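Local coordinates for acyl carrier protein (Thermotoga maritima, PDB 1VKU) that probably carries the growing acyl chain during fatty acid biosynthesis, as other members of the acyl carrier protein family do, at residues A[28-33]-A[46-51]. Numbering follows the deposited sequence.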
ATOM      1  N   GLU A  28      11.545  -5.910  -1.973  1.00 33.52           N
ATOM      2  CA  GLU A  28      12.491  -6.237  -0.918  1.00 34.70           C
ATOM      3  C   GLU A  28      11.956  -7.196   0.125  1.00 34.73           C
ATOM      4  O   GLU A  28      12.668  -8.086   0.555  1.00 35.83           O
ATOM      5  CB  GLU A  28      12.974  -4.983  -0.232  1.00 34.29           C
ATOM      6  CG  GLU A  28      14.094  -4.295  -0.974  1.00 41.97           C
ATOM      7  CD  GLU A  28      14.460  -2.974  -0.341  1.00 55.33           C
ATOM      8  OE1 GLU A  28      14.218  -2.821   0.887  1.00 59.74           O
ATOM      9  OE2 GLU A  28      14.985  -2.097  -1.075  1.00 60.40           O
ATOM     10  N   LYS A  29      10.714  -7.016   0.544  1.00 35.19           N
ATOM     11  CA  LYS A  29      10.169  -7.905   1.554  1.00 36.51           C
ATOM     12  C   LYS A  29       9.464  -9.104   0.949  1.00 35.83           C
ATOM     13  O   LYS A  29       9.433 -10.158   1.560  1.00 35.85           O
ATOM     14  CB  LYS A  29       9.208  -7.183   2.472  1.00 35.52           C
ATOM     15  CG  LYS A  29       9.679  -5.852   2.947  1.00 36.98           C
ATOM     16  CD  LYS A  29      10.810  -5.996   3.862  1.00 42.90           C
ATOM     17  CE  LYS A  29      10.684  -4.986   4.951  1.00 45.83           C
ATOM     18  NZ  LYS A  29      11.439  -5.512   6.101  1.00 44.80           N
HETATM   19  N   MSE A  30       8.909  -8.957  -0.248  1.00 34.58           N
HETATM   20  CA  MSE A  30       7.994  -9.981  -0.758  1.00 31.80           C
HETATM   21  C   MSE A  30       8.481 -10.696  -2.008  1.00 30.91           C
HETATM   22  O   MSE A  30       7.850 -11.647  -2.428  1.00 32.32           O
HETATM   23  CB  MSE A  30       6.596  -9.386  -0.948  1.00 31.81           C
HETATM   24  CG  MSE A  30       6.010  -8.854   0.375  1.00 29.34           C
HETATM   25 SE   MSE A  30       4.408  -7.832   0.133  1.00 40.29          SE
HETATM   26  CE  MSE A  30       3.196  -9.354   0.047  1.00 29.77           C
ATOM     27  N   GLY A  31       9.597 -10.260  -2.590  1.00 24.42           N
ATOM     28  CA  GLY A  31      10.197 -10.950  -3.729  1.00 26.74           C
ATOM     29  C   GLY A  31       9.445 -10.800  -5.049  1.00 27.24           C
ATOM     30  O   GLY A  31       9.520 -11.661  -5.928  1.00 28.22           O
ATOM     31  N   LYS A  32       8.704  -9.713  -5.177  1.00 27.01           N
ATOM     32  CA  LYS A  32       7.822  -9.493  -6.312  1.00 26.68           C
ATOM     33  C   LYS A  32       8.398  -8.285  -7.023  1.00 29.68           C
ATOM     34  O   LYS A  32       8.565  -7.246  -6.415  1.00 29.04           O
ATOM     35  CB  LYS A  32       6.385  -9.246  -5.813  0.65 26.77           C
ATOM     36  CG  LYS A  32       5.301  -9.164  -6.880  0.65 25.84           C
ATOM     37  CD  LYS A  32       5.467 -10.200  -7.998  0.65 26.97           C
ATOM     38  CE  LYS A  32       4.176 -10.324  -8.810  0.65 28.15           C
ATOM     39  NZ  LYS A  32       3.052 -10.652  -7.895  0.65 27.32           N
ATOM     40  N   ASP A  33       8.746  -8.428  -8.298  1.00 31.13           N
ATOM     41  CA  ASP A  33       9.273  -7.326  -9.078  1.00 32.30           C
ATOM     42  C   ASP A  33       8.100  -6.747  -9.841  1.00 33.23           C
ATOM     43  O   ASP A  33       7.530  -7.416 -10.683  1.00 34.16           O
ATOM     44  CB  ASP A  33      10.324  -7.863 -10.051  1.00 33.40           C
ATOM     45  CG  ASP A  33      10.898  -6.790 -10.961  1.00 45.37           C
ATOM     46  OD1 ASP A  33      10.969  -5.618 -10.537  1.00 53.80           O
ATOM     47  OD2 ASP A  33      11.317  -7.025 -12.127  1.00 54.56           O
ATOM     48  N   LEU A  46      -2.070  -7.628 -10.057  1.00 30.81           N
ATOM     49  CA  LEU A  46      -0.624  -7.583  -9.815  1.00 31.94           C
ATOM     50  C   LEU A  46      -0.076  -8.884  -9.236  1.00 32.28           C
ATOM     51  O   LEU A  46       1.124  -8.994  -8.988  1.00 35.82           O
ATOM     52  CB  LEU A  46      -0.255  -6.417  -8.901  1.00 29.29           C
ATOM     53  CG  LEU A  46      -0.526  -5.060  -9.530  1.00 27.19           C
ATOM     54  CD1 LEU A  46       0.067  -3.998  -8.665  1.00 29.83           C
ATOM     55  CD2 LEU A  46       0.080  -4.989 -10.917  1.00 29.34           C
ATOM     56  N   GLY A  47      -0.962  -9.860  -9.036  1.00 31.90           N
ATOM     57  CA  GLY A  47      -0.628 -11.149  -8.423  1.00 30.86           C
ATOM     58  C   GLY A  47      -0.577 -11.161  -6.908  1.00 30.05           C
ATOM     59  O   GLY A  47       0.117 -11.970  -6.339  1.00 30.96           O
ATOM     60  N   PHE A  48      -1.278 -10.247  -6.247  1.00 30.62           N
ATOM     61  CA  PHE A  48      -1.323 -10.266  -4.787  1.00 30.81           C
ATOM     62  C   PHE A  48      -2.629 -10.908  -4.386  1.00 32.28           C
ATOM     63  O   PHE A  48      -3.699 -10.454  -4.808  1.00 36.07           O
ATOM     64  CB  PHE A  48      -1.276  -8.851  -4.201  1.00 32.18           C
ATOM     65  CG  PHE A  48       0.056  -8.167  -4.335  1.00 31.88           C
ATOM     66  CD1 PHE A  48       0.497  -7.697  -5.580  1.00 36.89           C
ATOM     67  CD2 PHE A  48       0.845  -7.943  -3.224  1.00 36.13           C
ATOM     68  CE1 PHE A  48       1.734  -7.046  -5.700  1.00 34.28           C
ATOM     69  CE2 PHE A  48       2.076  -7.296  -3.327  1.00 38.22           C
ATOM     70  CZ  PHE A  48       2.527  -6.849  -4.556  1.00 34.86           C
ATOM     71  N   ASP A  49      -2.564 -11.950  -3.573  1.00 28.66           N
ATOM     72  CA  ASP A  49      -3.789 -12.510  -3.023  1.00 27.88           C
ATOM     73  C   ASP A  49      -4.119 -11.850  -1.680  1.00 28.43           C
ATOM     74  O   ASP A  49      -3.474 -10.890  -1.278  1.00 27.05           O
ATOM     75  CB  ASP A  49      -3.734 -14.036  -2.935  1.00 27.69           C
ATOM     76  CG  ASP A  49      -2.866 -14.544  -1.784  1.00 28.16           C
ATOM     77  OD1 ASP A  49      -2.207 -13.750  -1.092  1.00 35.46           O
ATOM     78  OD2 ASP A  49      -2.790 -15.746  -1.475  1.00 36.44           O
ATOM     79  N   SER A  50      -5.144 -12.360  -1.010  1.00 27.07           N
ATOM     80  CA  SER A  50      -5.692 -11.717   0.173  1.00 27.82           C
ATOM     81  C   SER A  50      -4.660 -11.700   1.292  1.00 28.92           C
ATOM     82  O   SER A  50      -4.587 -10.730   2.047  1.00 29.78           O
ATOM     83  CB  SER A  50      -6.994 -12.405   0.618  1.00 26.24           C
ATOM     84  OG  SER A  50      -6.774 -13.792   0.896  1.00 32.53           O
ATOM     85  N   ILE A  51      -3.855 -12.765   1.362  1.00 28.06           N
ATOM     86  CA  ILE A  51      -2.797 -12.920   2.352  1.00 28.56           C
ATOM     87  C   ILE A  51      -1.666 -11.957   2.043  1.00 28.06           C
ATOM     88  O   ILE A  51      -1.080 -11.402   2.946  1.00 29.35           O
ATOM     89  CB  ILE A  51      -2.268 -14.365   2.377  1.00 28.02           C
ATOM     90  CG1 ILE A  51      -3.371 -15.341   2.817  1.00 26.30           C
ATOM     91  CG2 ILE A  51      -1.045 -14.467   3.290  1.00 32.46           C
ATOM     92  CD1 ILE A  51      -2.950 -16.789   2.809  1.00 27.65           C
TER
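K32 and M30 reach from segment 28-33 to the loop that leads into helix 50-64, and both come to the ring of F48, M30 CE near CE2 and K32 CG near CZ. The ammonium of K32, in one of its two modelled conformations, donates a hydrogen bond to the backbone carbonyl of L46, with NZ 2.8 Å from O. It arrives in the carbonyl plane on a lone pair, at a C=O...N angle of 144°. The carbonyl O of G47 is a more distant neighbour, 3.6 Å from K32 NZ. In that conformation K32 begins with CG anti to its backbone N (chi1 -173°), and bends at chi2 and chi4 then turn its ammonium toward the L46 carbonyl. On the way its CG passes 4.3 Å from CZ of F48, at a slant to the ring. M30, a selenomethionine, has CE 4.1 Å from CE2 of F48; rotation about the CG-SE bond (chi3 83°) swings the methyl toward that atom.

Both backbones turn through glycines of positive phi, G31 just past the helix and G47 between the bonded carbonyl and the ring. The buried F48 ring also makes an edge-to-face contact with F43 and touches L34. D49 is the N-cap of helix 50-64, its OD1 accepting a hydrogen bond from D52 N. G47-F48-D49-S50 matches the family's G-x-D-S signature; S50, the predicted phosphopantetheine attachment site, carries no cofactor here. The contact thus ties two parts of the long first loop of the helical acyl carrier protein fold, with F48 packed on A26 of helix 14-28 and M30 against D52, D55 and F59 of helix 50-64.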